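Local coordinates for BH0493 protein (Bacillus halodurans C-125, PDB 2QEE), which binds zinc and is probably a metal-dependent enzyme of the amidohydrolase superfamily, at residues C[100-104]-C[105-109]; C[128-131]-C[132-136]; C[232-235]-C[236-240]; C[373-376]-C[377-381]; C[396-399]-C[400-404]. One frame throughout, in Å; residues are numbered along the deposited sequence.

Interaction 1 of 5, residues C[100-104]-C[105-109]; sequences TCLQG and LGLDP
Leu-102 and Leu-107 meet across the C-terminal end of helix 93-104, which closes in a Schellman motif. Leu-107 N donates to Leu-102 O at 2.9 Å, spanning five residues, and inside that loop Gly-106 N donates to Gln-103 O, also at 2.9 Å. The same turn brings together the two leucine side chains, giving the apolar pair that classically accompanies this motif: Leu-102 CD2 lies 3.8 Å from Leu-107 CD1, the branches crossing at a slant. Pro-109 adds a third apolar group, its CG 4.2 Å from Leu-102 CB.

Gly-106 makes the reversal possible. Its phi of 84° would press any CB against the carbonyl oxygen of Leu-105, so glycine suits the place. Just before it, Leu-105 N keeps an ordinary helical bond to Cys-101 O at 3.0 Å and adds a weak one to Leu-102 O, which therefore serves two donors. CG of Leu-105, held beside its own backbone N (chi1 -71°), rests over Cys-101 O at 3.3 Å, while the leucine as a whole packs on Phe-121 and Tyr-120 of helix 114-122 and on Ile-365 of helix 363-388.

Farther out, Leu-102 reaches Tyr-117 and Ile-44, so the turn is wedged among several helices. Gln-103 sends CB away from the turn, and its NE2 donates to Gln-388 O of the second subunit, a polar role that suits an amide. One water bridges the two sides of the turn, donating to Gln-103 O and to Leu-107 O, each at 2.8 Å.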
loop_
_atom_site.group_PDB
_atom_site.type_symbol
_atom_site.label_atom_id
_atom_site.label_comp_id
_atom_site.label_asym_id
_atom_site.label_seq_id
_atom_site.Cartn_x
_atom_site.Cartn_y
_atom_site.Cartn_z
ATOM N N THR C 100 -5.610 12.716 24.397
ATOM C CA THR C 100 -4.189 12.755 24.808
ATOM C C THR C 100 -3.777 14.137 25.330
ATOM O O THR C 100 -3.070 14.250 26.324
ATOM C CB THR C 100 -3.312 12.266 23.638
ATOM O OG1 THR C 100 -3.660 10.885 23.410
ATOM C CG2 THR C 100 -1.773 12.413 23.955
ATOM N N CYS C 101 -4.257 15.190 24.665
ATOM C CA CYS C 101 -3.980 16.570 25.088
ATOM C C CYS C 101 -4.533 16.844 26.480
ATOM O O CYS C 101 -3.788 17.367 27.353
ATOM C CB CYS C 101 -4.603 17.549 24.107
ATOM S SG CYS C 101 -3.812 17.539 22.471
ATOM N N LEU C 102 -5.817 16.546 26.692
ATOM C CA LEU C 102 -6.429 16.793 28.006
ATOM C C LEU C 102 -5.656 16.076 29.110
ATOM O O LEU C 102 -5.327 16.658 30.148
ATOM C CB LEU C 102 -7.895 16.332 27.999
ATOM C CG LEU C 102 -8.813 17.113 27.065
ATOM C CD1 LEU C 102 -10.099 16.372 27.046
ATOM C CD2 LEU C 102 -9.002 18.554 27.685
ATOM N N GLN C 103 -5.352 14.805 28.889
ATOM C CA GLN C 103 -4.607 14.032 29.877
ATOM C C GLN C 103 -3.240 14.690 30.151
ATOM O O GLN C 103 -2.810 14.815 31.311
ATOM C CB GLN C 103 -4.429 12.589 29.363
ATOM C CG GLN C 103 -3.966 11.639 30.464
ATOM C CD GLN C 103 -3.503 10.330 29.901
ATOM O OE1 GLN C 103 -2.714 10.290 28.921
ATOM N NE2 GLN C 103 -4.016 9.236 30.489
ATOM N N GLY C 104 -2.542 15.083 29.083
ATOM C CA GLY C 104 -1.199 15.669 29.194
ATOM C C GLY C 104 -1.233 16.887 30.093
ATOM O O GLY C 104 -0.292 17.141 30.863
ATOM N N LEU C 105 -2.324 17.645 29.997
ATOM C CA LEU C 105 -2.459 18.910 30.721
ATOM C C LEU C 105 -2.849 18.715 32.179
ATOM O O LEU C 105 -2.960 19.696 32.934
ATOM C CB LEU C 105 -3.491 19.779 29.996
ATOM C CG LEU C 105 -3.055 20.368 28.621
ATOM C CD1 LEU C 105 -4.319 20.961 27.969
ATOM C CD2 LEU C 105 -1.979 21.411 28.769
ATOM N N GLY C 106 -3.018 17.462 32.594
ATOM C CA GLY C 106 -3.438 17.156 33.953
ATOM C C GLY C 106 -4.940 17.236 34.094
ATOM O O GLY C 106 -5.467 17.165 35.220
ATOM N N LEU C 107 -5.657 17.327 32.964
ATOM C CA LEU C 107 -7.110 17.210 33.034
ATOM C C LEU C 107 -7.524 15.731 33.019
ATOM O O LEU C 107 -6.720 14.827 32.761
ATOM C CB LEU C 107 -7.803 18.070 31.988
ATOM C CG LEU C 107 -7.288 19.527 31.971
ATOM C CD1 LEU C 107 -7.760 20.338 30.842
ATOM C CD2 LEU C 107 -7.726 20.278 33.276
ATOM N N ASP C 108 -8.782 15.460 33.313
ATOM C CA ASP C 108 -9.191 14.092 33.455
ATOM C C ASP C 108 -10.272 13.717 32.426
ATOM O O ASP C 108 -11.433 14.086 32.573
ATOM C CB ASP C 108 -9.691 13.907 34.888
ATOM C CG ASP C 108 -10.103 12.496 35.204
ATOM O OD1 ASP C 108 -9.866 11.562 34.388
ATOM O OD2 ASP C 108 -10.671 12.330 36.313
ATOM N N PRO C 109 -9.881 13.022 31.336
ATOM C CA PRO C 109 -10.894 12.613 30.358
ATOM C C PRO C 109 -12.000 11.735 30.901
ATOM O O PRO C 109 -13.091 11.690 30.325
ATOM C CB PRO C 109 -10.084 11.875 29.268
ATOM C CG PRO C 109 -8.667 12.495 29.426
ATOM C CD PRO C 109 -8.506 12.656 30.912
HETATM O O HOH W 1 -4.210 13.954 33.577
#

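Interaction 2 of 5, residues C[128-131]-C[132-136]; sequences EQVD and TVLQL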
loop_
_atom_site.group_PDB
_atom_site.type_symbol
_atom_site.label_atom_id
_atom_site.label_comp_id
_atom_site.label_asym_id
_atom_site.label_seq_id
_atom_site.Cartn_x
_atom_site.Cartn_y
_atom_site.Cartn_z
ATOM N N GLU C 128 2.019 31.744 28.937
ATOM C CA GLU C 128 2.029 30.648 29.937
ATOM C C GLU C 128 1.694 29.305 29.282
ATOM O O GLU C 128 2.328 28.291 29.606
ATOM C CB GLU C 128 1.015 30.908 31.037
ATOM C CG GLU C 128 1.442 32.047 31.947
ATOM C CD GLU C 128 0.389 32.440 32.961
ATOM O OE1 GLU C 128 -0.835 32.261 32.731
ATOM O OE2 GLU C 128 0.815 32.959 34.021
ATOM N N GLN C 129 0.698 29.308 28.394
ATOM C CA GLN C 129 0.261 28.045 27.763
ATOM C C GLN C 129 1.344 27.520 26.852
ATOM O O GLN C 129 1.565 26.289 26.777
ATOM C CB GLN C 129 -1.099 28.163 27.041
ATOM C CG GLN C 129 -1.654 26.808 26.493
ATOM C CD GLN C 129 -2.015 25.779 27.593
ATOM O OE1 GLN C 129 -1.574 25.889 28.752
ATOM N NE2 GLN C 129 -2.813 24.754 27.219
ATOM N N VAL C 130 1.971 28.402 26.106
ATOM C CA VAL C 130 3.141 27.999 25.287
ATOM C C VAL C 130 4.197 27.340 26.195
ATOM O O VAL C 130 4.707 26.260 25.885
ATOM C CB VAL C 130 3.715 29.189 24.441
ATOM C CG1 VAL C 130 5.023 28.831 23.827
ATOM C CG2 VAL C 130 2.731 29.570 23.345
ATOM N N ASP C 131 4.549 27.981 27.304
ATOM C CA ASP C 131 5.517 27.370 28.227
ATOM C C ASP C 131 5.097 25.968 28.663
ATOM O O ASP C 131 5.892 25.046 28.614
ATOM C CB ASP C 131 5.725 28.276 29.448
ATOM C CG ASP C 131 6.581 29.474 29.134
ATOM O OD1 ASP C 131 7.183 29.545 28.045
ATOM O OD2 ASP C 131 6.682 30.364 30.017
ATOM N N THR C 132 3.863 25.833 29.131
ATOM C CA THR C 132 3.339 24.553 29.557
ATOM C C THR C 132 3.415 23.519 28.424
ATOM O O THR C 132 3.934 22.408 28.618
ATOM C CB THR C 132 1.889 24.682 30.016
ATOM O OG1 THR C 132 1.827 25.632 31.109
ATOM C CG2 THR C 132 1.387 23.341 30.508
ATOM N N VAL C 133 2.878 23.889 27.256
ATOM C CA VAL C 133 2.732 22.913 26.169
ATOM C C VAL C 133 4.078 22.471 25.617
ATOM O O VAL C 133 4.273 21.268 25.401
ATOM C CB VAL C 133 1.763 23.428 25.044
ATOM C CG1 VAL C 133 1.867 22.548 23.751
ATOM C CG2 VAL C 133 0.396 23.413 25.565
ATOM N N LEU C 134 5.030 23.379 25.424
ATOM C CA LEU C 134 6.317 22.977 24.873
ATOM C C LEU C 134 7.085 22.072 25.856
ATOM O O LEU C 134 7.856 21.188 25.427
ATOM C CB LEU C 134 7.182 24.203 24.533
ATOM C CG LEU C 134 6.631 25.106 23.411
ATOM C CD1 LEU C 134 7.700 26.166 23.018
ATOM C CD2 LEU C 134 6.262 24.296 22.220
ATOM N N GLN C 135 6.896 22.325 27.146
ATOM C CA GLN C 135 7.512 21.492 28.170
ATOM C C GLN C 135 6.924 20.070 28.141
ATOM O O GLN C 135 7.659 19.052 28.059
ATOM C CB GLN C 135 7.337 22.150 29.542
ATOM C CG GLN C 135 8.104 21.453 30.620
ATOM C CD GLN C 135 7.439 20.178 31.071
ATOM O OE1 GLN C 135 6.236 20.143 31.338
ATOM N NE2 GLN C 135 8.241 19.122 31.223
ATOM N N LEU C 136 5.600 20.002 28.220
ATOM C CA LEU C 136 4.859 18.721 28.179
ATOM C C LEU C 136 5.132 17.899 26.932
ATOM O O LEU C 136 5.299 16.657 27.025
ATOM C CB LEU C 136 3.354 18.918 28.301
ATOM C CG LEU C 136 2.843 19.255 29.686
ATOM C CD1 LEU C 136 1.385 19.708 29.559
ATOM C CD2 LEU C 136 3.003 18.048 30.611
#
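Gln-129 slants across Thr-132 and Val-133, one turn farther on in helix 126-136. CG leaves CB anti to the backbone N (chi1 -174°), and a bend at chi2 (65°) then turns the amide toward the next turn. CG comes within 4.1 Å of Val-133 CG2, and CD follows at 3.9 Å from the same methyl. At the tip the amide splits its contacts: NE2 stays 3.9 Å from Val-133 CG2, while OE1 lies 3.9 Å from Thr-132 CB.

The amide suits a buried place because charged groups serve both of its ends, Glu-362 accepting a hydrogen bond from NE2 and Lys-124 donating one to OE1. Lys-124 also donates to Thr-132 OG1. A leucine in place of Gln-129 would probably leave Glu-362 without this donor and Lys-124 with one acceptor fewer.

This is i to i+3 and i to i+4 packing on an alpha-helix, with Val-133 N bonded to Gln-129 O at 2.8 Å. On another face Val-130 CG1 and Leu-134 CD1 lie side by side, 3.9 Å apart, where branched apolar groups suit the interior: Leu-134 goes on to touch Val-139 and Val-142 of strand 139-143. Exposed Asp-131 pairs with Arg-166.

Interaction 3 of 5, residues C[232-235]-C[236-240]; sequences FPEE and SNRGR
Ser-236 holds OG between its own N and carbonyl carbon (chi1 62°), while Glu-234 runs out straight with CG anti to its N (chi1 179°); together these torsions set OG 2.6 Å from Glu-234 OE1. The hydroxyl donates there, meeting OE1 on its anti side, and accepts from Gly-239 N at 3.0 Å. Ser-236 is thus the N-cap of helix 237-253, and a small hydroxyl that both donates and accepts suits the post. With an alanine replacing Glu-234, the Ser-236 hydroxyl would probably lose its acceptor and be freer to turn off the helix end.

Gly-239 has to be a glycine, since a CB would collide with Glu-234 O; instead its CA-H points at that oxygen, CA to O 3.3 Å. Two waters mediate between Glu-234 and Arg-238, one from OE1 to NE and one from OE2 to NH1, while Arg-238 NH2 binds Asn-178. Glu-235 OE1 makes a weakly bonded salt bridge with Arg-240 NH1 at 3.3 Å, near the guanidinium plane.

The turn leads from strand 222-226 into helix 237-253, within a beta-alpha-beta crossover to parallel strand 257-264, and Phe-232 touches Ile-242 of that helix and Leu-289 of helix 284-292.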
loop_
_atom_site.group_PDB
_atom_site.type_symbol
_atom_site.label_atom_id
_atom_site.label_comp_id
_atom_site.label_asym_id
_atom_site.label_seq_id
_atom_site.Cartn_x
_atom_site.Cartn_y
_atom_site.Cartn_z
ATOM N N PHE C 232 6.930 19.753 -13.483
ATOM C CA PHE C 232 8.043 20.686 -13.661
ATOM C C PHE C 232 9.086 20.041 -14.550
ATOM O O PHE C 232 9.471 18.883 -14.318
ATOM C CB PHE C 232 8.692 21.079 -12.318
ATOM C CG PHE C 232 9.695 22.173 -12.465
ATOM C CD1 PHE C 232 11.033 21.893 -12.821
ATOM C CD2 PHE C 232 9.282 23.496 -12.343
ATOM C CE1 PHE C 232 11.965 22.956 -13.021
ATOM C CE2 PHE C 232 10.234 24.588 -12.525
ATOM C CZ PHE C 232 11.565 24.292 -12.863
ATOM N N PRO C 233 9.613 20.799 -15.550
ATOM C CA PRO C 233 9.314 22.177 -15.985
ATOM C C PRO C 233 7.856 22.304 -16.423
ATOM O O PRO C 233 7.208 21.312 -16.779
ATOM C CB PRO C 233 10.227 22.398 -17.198
ATOM C CG PRO C 233 11.279 21.314 -17.133
ATOM C CD PRO C 233 10.703 20.175 -16.312
ATOM N N GLU C 234 7.353 23.531 -16.403
ATOM C CA GLU C 234 6.027 23.744 -16.940
ATOM C C GLU C 234 5.988 25.197 -17.442
ATOM O O GLU C 234 6.484 26.122 -16.774
ATOM C CB GLU C 234 5.033 23.563 -15.807
ATOM C CG GLU C 234 3.567 23.769 -16.205
ATOM C CD GLU C 234 2.651 23.486 -15.042
ATOM O OE1 GLU C 234 2.552 24.303 -14.085
ATOM O OE2 GLU C 234 2.015 22.412 -15.105
ATOM N N GLU C 235 5.366 25.380 -18.607
ATOM C CA GLU C 235 5.039 26.722 -19.069
ATOM C C GLU C 235 3.753 27.220 -18.410
ATOM O O GLU C 235 2.638 26.990 -18.912
ATOM C CB GLU C 235 4.950 26.734 -20.605
ATOM C CG GLU C 235 6.365 26.646 -21.291
ATOM C CD GLU C 235 7.335 27.745 -20.820
ATOM O OE1 GLU C 235 6.944 28.938 -20.723
ATOM O OE2 GLU C 235 8.505 27.409 -20.496
ATOM N N SER C 236 3.908 27.871 -17.255
ATOM C CA SER C 236 2.800 28.386 -16.474
ATOM C C SER C 236 3.384 29.467 -15.561
ATOM O O SER C 236 4.585 29.561 -15.437
ATOM C CB SER C 236 2.211 27.273 -15.596
ATOM O OG SER C 236 3.220 26.800 -14.658
ATOM N N ASN C 237 2.570 30.280 -14.929
ATOM C CA ASN C 237 3.156 31.212 -13.955
ATOM C C ASN C 237 3.969 30.472 -12.881
ATOM O O ASN C 237 5.011 30.931 -12.474
ATOM C CB ASN C 237 2.077 32.011 -13.262
ATOM C CG ASN C 237 1.313 32.924 -14.235
ATOM O OD1 ASN C 237 1.879 33.393 -15.196
ATOM N ND2 ASN C 237 0.045 33.137 -13.974
ATOM N N ARG C 238 3.503 29.298 -12.462
ATOM C CA ARG C 238 4.224 28.577 -11.368
ATOM C C ARG C 238 5.586 28.101 -11.816
ATOM O O ARG C 238 6.583 28.258 -11.086
ATOM C CB ARG C 238 3.354 27.415 -10.826
ATOM C CG ARG C 238 4.100 26.665 -9.676
ATOM C CD ARG C 238 3.083 25.799 -8.903
ATOM N NE ARG C 238 2.586 24.728 -9.764
ATOM C CZ ARG C 238 1.348 24.259 -9.672
ATOM N NH1 ARG C 238 0.941 23.289 -10.483
ATOM N NH2 ARG C 238 0.501 24.789 -8.769
ATOM N N GLY C 239 5.613 27.501 -13.006
ATOM C CA GLY C 239 6.817 26.888 -13.591
ATOM C C GLY C 239 7.805 28.018 -13.831
ATOM O O GLY C 239 9.020 27.851 -13.617
ATOM N N ARG C 240 7.305 29.171 -14.289
ATOM C CA ARG C 240 8.230 30.301 -14.567
ATOM C C ARG C 240 8.794 30.940 -13.311
ATOM O O ARG C 240 10.015 31.240 -13.260
ATOM C CB ARG C 240 7.616 31.364 -15.479
ATOM C CG ARG C 240 7.410 30.819 -16.864
ATOM C CD ARG C 240 6.950 31.892 -17.864
ATOM N NE ARG C 240 5.575 32.243 -17.576
ATOM C CZ ARG C 240 4.517 31.716 -18.196
ATOM N NH1 ARG C 240 4.648 30.829 -19.183
ATOM N NH2 ARG C 240 3.318 32.088 -17.807
HETATM O O HOH W 2 4.042 23.651 -11.898
HETATM O O HOH W 3 1.664 21.573 -12.593
HETATM O O HOH W 4 9.447 25.576 -15.800
#

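Interaction 4 of 5, residues C[373-376]-C[377-381]; sequences SIIA and EVLID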
loop_
_atom_site.group_PDB
_atom_site.type_symbol
_atom_site.label_atom_id
_atom_site.label_comp_id
_atom_site.label_asym_id
_atom_site.label_seq_id
_atom_site.Cartn_x
_atom_site.Cartn_y
_atom_site.Cartn_z
ATOM N N SER C 373 5.674 7.102 20.098
ATOM C CA SER C 373 5.481 5.687 20.504
ATOM C C SER C 373 5.714 4.794 19.282
ATOM O O SER C 373 6.420 3.806 19.379
ATOM C CB SER C 373 4.129 5.452 21.152
ATOM O OG SER C 373 3.068 5.714 20.288
ATOM N N ILE C 374 5.184 5.184 18.117
ATOM C CA ILE C 374 5.372 4.437 16.875
ATOM C C ILE C 374 6.831 4.430 16.439
ATOM O O ILE C 374 7.398 3.384 16.102
ATOM C CB ILE C 374 4.448 4.941 15.722
ATOM C CG1 ILE C 374 2.992 4.806 16.153
ATOM C CG2 ILE C 374 4.775 4.153 14.431
ATOM C CD1 ILE C 374 2.012 5.484 15.152
ATOM N N ILE C 375 7.429 5.613 16.392
ATOM C CA ILE C 375 8.852 5.696 16.006
ATOM C C ILE C 375 9.753 4.868 16.964
ATOM O O ILE C 375 10.680 4.149 16.483
ATOM C CB ILE C 375 9.278 7.183 15.947
ATOM C CG1 ILE C 375 8.499 7.893 14.806
ATOM C CG2 ILE C 375 10.807 7.259 15.701
ATOM C CD1 ILE C 375 8.748 9.415 14.923
ATOM N N ALA C 376 9.455 4.888 18.264
ATOM C CA ALA C 376 10.194 4.072 19.243
ATOM C C ALA C 376 10.057 2.553 18.901
ATOM O O ALA C 376 11.085 1.836 18.892
ATOM C CB ALA C 376 9.723 4.353 20.656
ATOM N N GLU C 377 8.857 2.118 18.540
ATOM C CA GLU C 377 8.631 0.694 18.185
ATOM C C GLU C 377 9.480 0.331 16.973
ATOM O O GLU C 377 10.112 -0.755 16.913
ATOM C CB GLU C 377 7.169 0.452 17.875
ATOM C CG GLU C 377 6.219 0.591 19.069
ATOM C CD GLU C 377 4.730 0.695 18.627
ATOM O OE1 GLU C 377 3.839 0.789 19.509
ATOM O OE2 GLU C 377 4.422 0.715 17.392
ATOM N N VAL C 378 9.507 1.208 15.963
ATOM C CA VAL C 378 10.307 0.928 14.769
ATOM C C VAL C 378 11.787 0.827 15.106
ATOM O O VAL C 378 12.495 -0.144 14.750
ATOM C CB VAL C 378 10.047 2.003 13.675
ATOM C CG1 VAL C 378 10.954 1.765 12.498
ATOM C CG2 VAL C 378 8.520 1.965 13.271
ATOM N N LEU C 379 12.276 1.803 15.880
ATOM C CA LEU C 379 13.699 1.765 16.293
ATOM C C LEU C 379 14.077 0.491 17.086
ATOM O O LEU C 379 15.114 -0.124 16.839
ATOM C CB LEU C 379 14.008 3.026 17.146
ATOM C CG LEU C 379 14.158 4.323 16.331
ATOM C CD1 LEU C 379 14.180 5.457 17.373
ATOM C CD2 LEU C 379 15.474 4.278 15.493
ATOM N N ILE C 380 13.216 0.101 18.005
ATOM C CA ILE C 380 13.434 -1.116 18.835
ATOM C C ILE C 380 13.633 -2.336 17.878
ATOM O O ILE C 380 14.626 -3.076 17.976
ATOM C CB ILE C 380 12.308 -1.338 19.897
ATOM C CG1 ILE C 380 12.415 -0.263 20.981
ATOM C CG2 ILE C 380 12.476 -2.715 20.506
ATOM C CD1 ILE C 380 11.119 -0.039 21.852
ATOM N N ASP C 381 12.721 -2.486 16.919
ATOM C CA ASP C 381 12.833 -3.617 15.961
ATOM C C ASP C 381 14.142 -3.545 15.165
ATOM O O ASP C 381 14.803 -4.577 14.947
ATOM C CB ASP C 381 11.658 -3.564 14.973
ATOM C CG ASP C 381 10.411 -4.272 15.518
ATOM O OD1 ASP C 381 10.496 -4.995 16.578
ATOM O OD2 ASP C 381 9.321 -4.116 14.884
HETATM O O HOH W 5 2.554 3.096 19.394
#
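Ile-375 and Leu-379 lie side by side on the packed side of helix 363-388, CG2 of the isoleucine 4.2 Å from CD1 of the leucine. Their backbones are joined by a nearly straight bond, Leu-379 N to Ile-375 O at 2.9 Å. Ile-380 folds CG1 beside its own N (chi1 -70°), which places that atom 3.2 Å from Ala-376 O and spreads the chain over the preceding turn. Val-378 does likewise with CG2, 3.4 Å from Ile-374 O. Branched aliphatic residues suit this part because three helices cover it: Ile-380 meets Ala-12 of helix 8-21, Ile-375 meets Phe-406 of helix 395-414, and Ile-374 meets Ile-336 of helix 333-347.

The solvent side is looser and wet. Exposed Glu-377 stretches back along the helix, CG 3.2 Å from Ser-373 O, but its carboxylate is linked to Ser-373 OG through a water, which lies 2.6 Å from OE1, to which it donates, and 2.8 Å from OG. Ser-373 OG is also hydrogen-bonded to His-370 O, one turn earlier.

Such division between apolar faces and a hydrated edge is that of an amphipathic helix; here Ile-374 lies about 8 Å, side chain to side chain, from Glu-334, seen to bind metal in a crystal structure of this protein though not in this chain.

Interaction 5 of 5, residues C[396-399]-C[400-404]; sequences EEIK and RDVAD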
loop_
_atom_site.group_PDB
_atom_site.type_symbol
_atom_site.label_atom_id
_atom_site.label_comp_id
_atom_site.label_asym_id
_atom_site.label_seq_id
_atom_site.Cartn_x
_atom_site.Cartn_y
_atom_site.Cartn_z
ATOM N N GLU C 396 24.556 5.493 24.128
ATOM C CA GLU C 396 25.035 6.759 23.551
ATOM C C GLU C 396 24.741 6.828 22.049
ATOM O O GLU C 396 24.346 7.898 21.539
ATOM C CB GLU C 396 26.519 7.030 23.848
ATOM C CG GLU C 396 26.731 7.487 25.312
ATOM C CD GLU C 396 25.809 8.670 25.721
ATOM O OE1 GLU C 396 25.974 9.768 25.135
ATOM O OE2 GLU C 396 24.911 8.490 26.596
ATOM N N GLU C 397 24.896 5.687 21.360
ATOM C CA GLU C 397 24.574 5.643 19.942
ATOM C C GLU C 397 23.094 5.824 19.681
ATOM O O GLU C 397 22.731 6.529 18.709
ATOM C CB GLU C 397 25.083 4.362 19.309
ATOM C CG GLU C 397 26.639 4.340 19.224
ATOM C CD GLU C 397 27.184 2.924 19.014
ATOM O OE1 GLU C 397 26.407 1.981 19.203
ATOM O OE2 GLU C 397 28.390 2.809 18.711
ATOM N N ILE C 398 22.253 5.192 20.503
ATOM C CA ILE C 398 20.780 5.355 20.359
ATOM C C ILE C 398 20.460 6.863 20.562
ATOM O O ILE C 398 19.707 7.459 19.776
ATOM C CB ILE C 398 20.036 4.523 21.403
ATOM C CG1 ILE C 398 20.220 3.043 21.066
ATOM C CG2 ILE C 398 18.530 4.939 21.457
ATOM C CD1 ILE C 398 19.698 2.130 22.200
ATOM N N LYS C 399 21.082 7.477 21.570
ATOM C CA LYS C 399 20.795 8.922 21.859
ATOM C C LYS C 399 21.180 9.798 20.667
ATOM O O LYS C 399 20.406 10.671 20.273
ATOM C CB LYS C 399 21.527 9.332 23.141
ATOM C CG LYS C 399 20.763 8.840 24.348
ATOM C CD LYS C 399 21.520 9.229 25.621
ATOM C CE LYS C 399 20.784 8.724 26.859
ATOM N NZ LYS C 399 21.224 9.422 28.089
ATOM N N ARG C 400 22.314 9.483 20.033
ATOM C CA ARG C 400 22.792 10.186 18.865
ATOM C C ARG C 400 21.794 10.032 17.684
ATOM O O ARG C 400 21.406 10.996 17.002
ATOM C CB ARG C 400 24.150 9.609 18.481
ATOM C CG ARG C 400 24.644 10.102 17.193
ATOM C CD ARG C 400 25.755 9.242 16.646
ATOM N NE ARG C 400 25.236 7.897 16.329
ATOM C CZ ARG C 400 26.030 6.862 16.111
ATOM N NH1 ARG C 400 27.356 7.041 16.163
ATOM N NH2 ARG C 400 25.506 5.669 15.837
ATOM N N ASP C 401 21.400 8.795 17.401
ATOM C CA ASP C 401 20.504 8.527 16.268
ATOM C C ASP C 401 19.159 9.233 16.513
ATOM O O ASP C 401 18.566 9.753 15.546
ATOM C CB ASP C 401 20.223 7.010 16.136
ATOM C CG ASP C 401 21.469 6.158 15.789
ATOM O OD1 ASP C 401 22.466 6.636 15.247
ATOM O OD2 ASP C 401 21.415 4.962 16.167
ATOM N N VAL C 402 18.651 9.175 17.747
ATOM C CA VAL C 402 17.377 9.769 18.096
ATOM C C VAL C 402 17.461 11.296 17.912
ATOM O O VAL C 402 16.551 11.930 17.369
ATOM C CB VAL C 402 16.897 9.353 19.515
ATOM C CG1 VAL C 402 15.714 10.211 19.985
ATOM C CG2 VAL C 402 16.477 7.859 19.499
ATOM N N ALA C 403 18.613 11.858 18.298
ATOM C CA ALA C 403 18.799 13.308 18.106
ATOM C C ALA C 403 18.818 13.642 16.604
ATOM O O ALA C 403 18.283 14.694 16.207
ATOM C CB ALA C 403 20.088 13.773 18.809
ATOM N N ASP C 404 19.417 12.793 15.769
ATOM C CA ASP C 404 19.420 13.008 14.333
ATOM C C ASP C 404 17.993 13.042 13.809
ATOM O O ASP C 404 17.584 13.990 13.120
ATOM C CB ASP C 404 20.215 11.901 13.621
ATOM C CG ASP C 404 21.730 12.114 13.720
ATOM O OD1 ASP C 404 22.170 13.264 13.965
ATOM O OD2 ASP C 404 22.487 11.126 13.548
#
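On helix 395-414, where it lies against a neighbouring subunit, Arg-400 spreads one face of its guanidinium over the stem of Glu-397, an i to i+3 pair. NH2 lies 3.7 Å from Glu-397 CB and 3.8 Å from CG. The two side chains run the same way, with carboxylate and guanidinium planes 19° apart, yet Glu-397 OE2 stays 5.0 Å from Arg-400 NH2, so the pair rests on the aliphatic stem and probably on charge at a distance.

Within the helix Arg-400 makes a salt bridge to Asp-401. Leaving the backbone anti to N (chi1 171°) and bending at chi3 (65°), the chain brings NE and NH2 side-on to one oxygen, OD1, each at 3.2 Å and from the same face of the carboxylate. This, with the NH1 bond to Ile-86 O of the third subunit, probably fixes the rotation of the guanidinium.

Such a charged strip on one side of an amphipathic helix suits a subunit interface. Glu-397 OE2 makes a salt bridge with Arg-112 of the third subunit, and Asp-401 OD2 joins Ser-89 of that subunit as well as Tyr-383 of its own chain.

Inward, the same helix turns apolar. Ile-398 CG2 meets Val-402 CG2 at 4.1 Å, the side chains pointing the same way and packing against helix 8-21, where Ile-398 touches Leu-11 and Val-15 and Val-402 touches Val-19. Val-402 N binds Ile-398 O at 2.9 Å.

Interactions 4 and 5 lie on successive helices that pack together, Leu-379 CD1 3.9 Å from Val-402 CG2; interaction 4 is the most buried of the five, whereas interaction 5 pairs an apolar inner face with a charged subunit interface. Interactions 1 and 2 also touch, Leu-105, just past the end of helix 93-104, meeting Leu-136 of helix 126-136, but 1 ends a helix with backbone bonds and glycine while 2 has regular helical bonds plus a buried amide and apolar pairs. Interaction 3 stands apart, its centre about 48 Å from that of interaction 1 across the chain, and begins a helix with hydroxyl, carboxylate and water. Subunit contacts involve interactions 1 and 5.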